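Local coordinates for NBS-LRR class disease resistance protein (Oryza sativa subsp. japonica, PDB 6FU9) that probably recognises a pathogen effector through an integrated heavy-metal-associated (HMA) domain, as part of a plant immune receptor, at residues E5-F11 and F72-V78; V32-V37 and V48-I54. All blocks are in the same frame, centred on the assembly; numbering follows the deposited sequence.

Contact 1 of 2, residues E5-F11 and F72-V78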
loop_
_atom_site.group_PDB
_atom_site.type_symbol
_atom_site.label_atom_id
_atom_site.label_comp_id
_atom_site.label_asym_id
_atom_site.label_seq_id
_atom_site.Cartn_x
_atom_site.Cartn_y
_atom_site.Cartn_z
ATOM N N GLU A 5 4.718 -8.689 -16.050
ATOM C CA GLU A 5 4.952 -8.500 -14.602
ATOM C C GLU A 5 3.762 -7.795 -13.974
ATOM O O GLU A 5 3.285 -6.798 -14.487
ATOM C CB GLU A 5 6.237 -7.669 -14.454
ATOM C CG GLU A 5 6.741 -7.534 -13.043
ATOM C CD GLU A 5 7.922 -6.590 -13.036
ATOM O OE1 GLU A 5 9.060 -7.079 -13.020
ATOM O OE2 GLU A 5 7.731 -5.377 -13.133
ATOM N N MET A 6 3.309 -8.340 -12.841
ATOM C CA MET A 6 2.090 -7.836 -12.227
ATOM C C MET A 6 2.284 -6.451 -11.592
ATOM O O MET A 6 3.352 -6.072 -11.206
ATOM C CB MET A 6 1.627 -8.844 -11.194
ATOM C CG MET A 6 1.090 -10.103 -11.885
ATOM S SD MET A 6 0.624 -11.462 -10.850
ATOM C CE MET A 6 -0.713 -10.571 -10.257
ATOM N N GLN A 7 1.148 -5.765 -11.522
ATOM C CA GLN A 7 1.012 -4.458 -10.927
ATOM C C GLN A 7 0.445 -4.571 -9.487
ATOM O O GLN A 7 -0.334 -5.489 -9.243
ATOM C CB GLN A 7 -0.116 -3.674 -11.672
ATOM C CG GLN A 7 0.075 -3.167 -13.085
ATOM C CD GLN A 7 -1.301 -2.855 -13.666
ATOM O OE1 GLN A 7 -2.042 -3.690 -14.043
ATOM N NE2 GLN A 7 -1.549 -1.573 -13.854
ATOM N N LYS A 8 0.802 -3.627 -8.655
ATOM C CA LYS A 8 0.231 -3.430 -7.315
ATOM C C LYS A 8 -0.197 -2.034 -7.178
ATOM O O LYS A 8 0.628 -1.081 -7.334
ATOM C CB LYS A 8 1.257 -3.787 -6.255
ATOM C CG LYS A 8 0.730 -3.674 -4.836
ATOM C CD LYS A 8 1.794 -4.171 -3.847
ATOM C CE LYS A 8 1.429 -4.045 -2.432
ATOM N NZ LYS A 8 2.583 -4.584 -1.690
ATOM N N ILE A 9 -1.499 -1.780 -6.941
ATOM C CA ILE A 9 -2.061 -0.477 -6.818
ATOM C C ILE A 9 -2.750 -0.400 -5.458
ATOM O O ILE A 9 -3.556 -1.279 -5.128
ATOM C CB ILE A 9 -3.112 -0.185 -7.876
ATOM C CG1 ILE A 9 -2.548 -0.381 -9.302
ATOM C CG2 ILE A 9 -3.649 1.211 -7.705
ATOM C CD1 ILE A 9 -3.574 -0.478 -10.370
ATOM N N VAL A 10 -2.428 0.604 -4.671
ATOM C CA VAL A 10 -3.071 0.784 -3.351
ATOM C C VAL A 10 -3.839 2.072 -3.360
ATOM O O VAL A 10 -3.256 3.144 -3.717
ATOM C CB VAL A 10 -2.061 0.768 -2.214
ATOM C CG1 VAL A 10 -2.803 0.800 -0.837
ATOM C CG2 VAL A 10 -1.141 -0.433 -2.262
ATOM N N PHE A 11 -5.109 2.000 -2.960
ATOM C CA PHE A 11 -5.953 3.161 -2.769
ATOM C C PHE A 11 -6.181 3.385 -1.270
ATOM O O PHE A 11 -6.195 2.410 -0.502
ATOM C CB PHE A 11 -7.302 3.013 -3.445
ATOM C CG PHE A 11 -7.252 2.819 -4.931
ATOM C CD1 PHE A 11 -7.064 3.909 -5.766
ATOM C CD2 PHE A 11 -7.389 1.586 -5.514
ATOM C CE1 PHE A 11 -7.026 3.767 -7.150
ATOM C CE2 PHE A 11 -7.345 1.423 -6.883
ATOM C CZ PHE A 11 -7.173 2.525 -7.696
ATOM N N PHE A 72 -5.169 7.557 -4.793
ATOM C CA PHE A 72 -4.020 6.678 -4.918
ATOM C C PHE A 72 -3.065 6.866 -3.758
ATOM O O PHE A 72 -2.699 8.011 -3.418
ATOM C CB PHE A 72 -3.266 6.904 -6.225
ATOM C CG PHE A 72 -3.945 6.402 -7.466
ATOM C CD1 PHE A 72 -3.685 5.158 -7.920
ATOM C CD2 PHE A 72 -4.754 7.226 -8.232
ATOM C CE1 PHE A 72 -4.232 4.706 -9.124
ATOM C CE2 PHE A 72 -5.279 6.791 -9.416
ATOM C CZ PHE A 72 -5.057 5.506 -9.854
ATOM N N LEU A 73 -2.579 5.768 -3.190
ATOM C CA LEU A 73 -1.498 5.749 -2.219
ATOM C C LEU A 73 -0.211 5.222 -2.803
ATOM O O LEU A 73 0.865 5.703 -2.439
ATOM C CB LEU A 73 -1.921 4.926 -0.945
ATOM C CG LEU A 73 -0.831 4.684 0.120
ATOM C CD1 LEU A 73 -0.334 5.977 0.731
ATOM C CD2 LEU A 73 -1.394 3.765 1.233
ATOM N N GLU A 74 -0.313 4.176 -3.607
ATOM C CA GLU A 74 0.889 3.569 -4.163
ATOM C C GLU A 74 0.619 2.984 -5.524
ATOM O O GLU A 74 -0.453 2.414 -5.793
ATOM C CB GLU A 74 1.344 2.435 -3.229
ATOM C CG GLU A 74 2.461 1.583 -3.800
ATOM C CD GLU A 74 2.779 0.413 -2.909
ATOM O OE1 GLU A 74 2.433 0.422 -1.723
ATOM O OE2 GLU A 74 3.455 -0.540 -3.422
ATOM N N VAL A 75 1.640 3.120 -6.382
ATOM C CA VAL A 75 1.670 2.380 -7.642
ATOM C C VAL A 75 3.044 1.705 -7.726
ATOM O O VAL A 75 4.067 2.398 -7.617
ATOM C CB VAL A 75 1.446 3.322 -8.857
ATOM C CG1 VAL A 75 1.568 2.591 -10.149
ATOM C CG2 VAL A 75 0.088 4.010 -8.765
ATOM N N SER A 76 3.077 0.395 -7.897
ATOM C CA SER A 76 4.327 -0.318 -7.972
ATOM C C SER A 76 4.140 -1.581 -8.816
ATOM O O SER A 76 3.022 -1.937 -9.172
ATOM C CB SER A 76 4.868 -0.635 -6.601
ATOM O OG SER A 76 3.995 -1.486 -5.889
ATOM N N GLN A 77 5.264 -2.198 -9.158
ATOM C CA GLN A 77 5.267 -3.480 -9.807
ATOM C C GLN A 77 5.563 -4.556 -8.769
ATOM O O GLN A 77 6.243 -4.299 -7.788
ATOM C CB GLN A 77 6.328 -3.532 -10.905
ATOM C CG GLN A 77 5.963 -2.673 -12.152
ATOM C CD GLN A 77 4.809 -3.249 -12.946
ATOM O OE1 GLN A 77 3.701 -2.694 -12.963
ATOM N NE2 GLN A 77 5.031 -4.377 -13.567
ATOM N N VAL A 78 5.076 -5.773 -9.000
ATOM C CA VAL A 78 5.382 -6.893 -8.148
ATOM C C VAL A 78 6.811 -7.395 -8.459
ATOM O O VAL A 78 7.156 -7.503 -9.647
ATOM C CB VAL A 78 4.377 -8.007 -8.362
ATOM C CG1 VAL A 78 4.765 -9.307 -7.627
ATOM C CG2 VAL A 78 3.005 -7.552 -7.891
HETATM O O HOH W 1 9.812 -8.689 -11.166
HETATM O O HOH W 2 4.420 -2.579 -1.931
#
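Gln77 reaches across to Glu5 with its side-chain amide. The bend at chi2 (-70°) turns that amide back over the opposing strand, where NE2 gives a nearly straight hydrogen bond to Glu5 OE2 (2.9 Å), lying in the amide plane and meeting the anti lone pair of the carboxylate. The same nitrogen donates to Glu5 O from above the carbonyl plane (3.1 Å). At the far end, Phe11 CE1 sits over one face of the Phe72 ring, off-centre toward its rim and 3.5 Å from Phe72 CE1; the ring planes meet at 43°. Ile9 CG2 packs obliquely against Phe72 CE1 at 3.8 Å. Between these ends the strands form the antiparallel beta1-beta4 pairing of a ferredoxin-like beta-alpha-beta-beta-alpha-beta fold, interrupted by a classic beta bulge: Val10 O accepts from Leu73 N (2.8 Å) and Glu74 N (3.1 Å), both arriving from the same face of its plane. On the face opposite Ile9, Glu74 OE2 accepts from Ser76 OG (2.7 Å), while a water joins this carboxylate oxygen to Lys8 NZ, which also makes a weak hydrogen bond to the backbone of a chain of another protein. Glu74 and Val75 continue the sheet into an antiparallel ladder with a strand of that chain.

Contact 2 of 2, residues V32-V37 and V48-I54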
loop_
_atom_site.group_PDB
_atom_site.type_symbol
_atom_site.label_atom_id
_atom_site.label_comp_id
_atom_site.label_asym_id
_atom_site.label_seq_id
_atom_site.Cartn_x
_atom_site.Cartn_y
_atom_site.Cartn_z
ATOM N N VAL A 32 -11.530 -5.632 -15.081
ATOM C CA VAL A 32 -10.623 -6.367 -15.915
ATOM C C VAL A 32 -9.193 -6.197 -15.412
ATOM O O VAL A 32 -8.761 -5.089 -15.054
ATOM C CB VAL A 32 -10.762 -5.896 -17.370
ATOM C CG1 VAL A 32 -9.559 -6.344 -18.215
ATOM C CG2 VAL A 32 -12.074 -6.367 -17.946
ATOM N N GLY A 33 -8.471 -7.309 -15.374
ATOM C CA GLY A 33 -7.067 -7.320 -14.990
ATOM C C GLY A 33 -6.828 -7.656 -13.525
ATOM O O GLY A 33 -5.663 -7.907 -13.160
ATOM N N VAL A 34 -7.880 -7.600 -12.645
ATOM C CA VAL A 34 -7.642 -7.756 -11.240
ATOM C C VAL A 34 -7.525 -9.253 -10.884
ATOM O O VAL A 34 -8.453 -10.014 -11.147
ATOM C CB VAL A 34 -8.748 -7.057 -10.411
ATOM C CG1 VAL A 34 -8.586 -7.389 -8.948
ATOM C CG2 VAL A 34 -8.662 -5.561 -10.624
ATOM N N HIS A 35 -6.419 -9.621 -10.240
ATOM C CA HIS A 35 -6.251 -10.961 -9.722
ATOM C C HIS A 35 -6.685 -11.105 -8.279
ATOM O O HIS A 35 -7.206 -12.172 -7.922
ATOM C CB HIS A 35 -4.801 -11.378 -9.837
ATOM C CG HIS A 35 -4.373 -11.562 -11.244
ATOM N ND1 HIS A 35 -3.201 -12.188 -11.562
ATOM C CD2 HIS A 35 -4.925 -11.160 -12.402
ATOM C CE1 HIS A 35 -3.047 -12.162 -12.876
ATOM N NE2 HIS A 35 -4.099 -11.571 -13.409
ATOM N N SER A 36 -6.447 -10.111 -7.458
ATOM C CA SER A 36 -6.823 -10.158 -6.037
ATOM C C SER A 36 -6.929 -8.783 -5.486
ATOM O O SER A 36 -6.276 -7.826 -5.972
ATOM C CB SER A 36 -5.915 -11.059 -5.289
ATOM O OG SER A 36 -4.619 -10.631 -5.341
ATOM N N VAL A 37 -7.737 -8.637 -4.426
ATOM C CA VAL A 37 -7.942 -7.391 -3.787
ATOM C C VAL A 37 -8.151 -7.675 -2.268
ATOM O O VAL A 37 -8.806 -8.655 -1.916
ATOM C CB VAL A 37 -9.101 -6.586 -4.393
ATOM C CG1 VAL A 37 -10.405 -7.391 -4.471
ATOM C CG2 VAL A 37 -9.344 -5.269 -3.640
ATOM N N VAL A 48 -5.876 -2.736 -1.459
ATOM C CA VAL A 48 -4.675 -3.221 -2.130
ATOM C C VAL A 48 -5.108 -4.128 -3.266
ATOM O O VAL A 48 -5.755 -5.155 -3.045
ATOM C CB VAL A 48 -3.712 -3.936 -1.155
ATOM C CG1 VAL A 48 -2.465 -4.375 -1.957
ATOM C CG2 VAL A 48 -3.360 -3.121 0.040
ATOM N N VAL A 49 -4.705 -3.760 -4.489
ATOM C CA VAL A 49 -5.108 -4.394 -5.715
ATOM C C VAL A 49 -3.932 -4.973 -6.454
ATOM O O VAL A 49 -2.943 -4.246 -6.661
ATOM C CB VAL A 49 -5.870 -3.423 -6.603
ATOM C CG1 VAL A 49 -6.484 -4.142 -7.779
ATOM C CG2 VAL A 49 -6.895 -2.607 -5.810
ATOM N N VAL A 50 -3.977 -6.213 -6.849
ATOM C CA VAL A 50 -2.911 -6.854 -7.627
ATOM C C VAL A 50 -3.486 -7.400 -8.877
ATOM O O VAL A 50 -4.542 -8.006 -8.910
ATOM C CB VAL A 50 -2.236 -7.963 -6.790
ATOM C CG1 VAL A 50 -1.318 -8.816 -7.567
ATOM C CG2 VAL A 50 -1.509 -7.321 -5.578
ATOM N N GLY A 51 -2.759 -7.258 -9.992
ATOM C CA GLY A 51 -3.208 -7.838 -11.233
ATOM C C GLY A 51 -2.325 -7.493 -12.415
ATOM O O GLY A 51 -1.139 -7.226 -12.239
ATOM N N ASP A 52 -2.888 -7.591 -13.606
ATOM C CA ASP A 52 -2.125 -7.424 -14.832
ATOM C C ASP A 52 -2.998 -6.741 -15.862
ATOM O O ASP A 52 -4.003 -7.245 -16.263
ATOM C CB ASP A 52 -1.593 -8.800 -15.302
ATOM C CG ASP A 52 -0.824 -8.745 -16.647
ATOM O OD1 ASP A 52 -0.237 -7.692 -16.990
ATOM O OD2 ASP A 52 -0.755 -9.805 -17.310
ATOM N N GLY A 53 -2.598 -5.548 -16.284
ATOM C CA GLY A 53 -3.407 -4.822 -17.255
ATOM C C GLY A 53 -4.664 -4.159 -16.681
ATOM O O GLY A 53 -5.666 -4.082 -17.353
ATOM N N ILE A 54 -4.552 -3.652 -15.463
ATOM C CA ILE A 54 -5.629 -2.916 -14.833
ATOM C C ILE A 54 -5.635 -1.479 -15.363
ATOM O O ILE A 54 -4.611 -0.824 -15.319
ATOM C CB ILE A 54 -5.440 -2.906 -13.310
ATOM C CG1 ILE A 54 -5.411 -4.351 -12.748
ATOM C CG2 ILE A 54 -6.537 -2.085 -12.646
ATOM C CD1 ILE A 54 -4.848 -4.397 -11.348
#
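This contact is the open end of a beta hairpin, where strand 34-40, at one border of the chain's four-stranded sheet, runs antiparallel to strand 46-51. A classic beta bulge offsets the register: His35 and Ser36 both face Val50, whose carbonyl oxygen accepts from His35 N (2.8 Å) and Ser36 N (3.2 Å). Regular pairing resumes with Val50 N to Ser36 O (2.9 Å), a nearly straight bond. Beyond the bulge, Asp52 N donates to Gly33 O (2.8 Å), in the carbonyl plane. Gly51 has no side chain, and its CA lies over one face of the His35 imidazole, 4.1 Å from the ring centroid, in a CH-pi contact. With CG anti to the carbonyl carbon (chi1 -68°), the His35 ring lies with one face over Gly51 CA and Asp52 N. Val34 CG2 meets Val49 CG1 at 3.9 Å, the two side chains crossing at about a right angle, and also touches Ile54 CD1. Ser36 OG is hydrogen-bonded to a polar side chain of a chain of another protein. Helix 18-29 packs its Val28 against Val34, Val37 and Val49, while strand 7-12 flanks strand 46-51, with Val48 resting on Lys8 and Val10 and Ile54 on Ile9.

From the N terminus, residues 5-11 run from the N-terminal loop into strand 7-12 and make up most of it; their contact 1 partner, 72-78, follows both helices and the other two strands in sequence. Contact 2 is nested inside that large loop: helix 18-29 leads to 32-37, and the rest of the hairpin, with its loop at 41-45, brings the chain back to 48-54 before helix 56-66. The two contacts do not cross along the sequence but meet in space, where Gln7 N to Gly51 O and Ile9 O to Val49 N, each 2.8 Å, are probable hydrogen bonds. Each contact pairs an outer strand with an inner one, and these bonds between the inner strands give the order 34-40, 46-51, 7-12, 71-77.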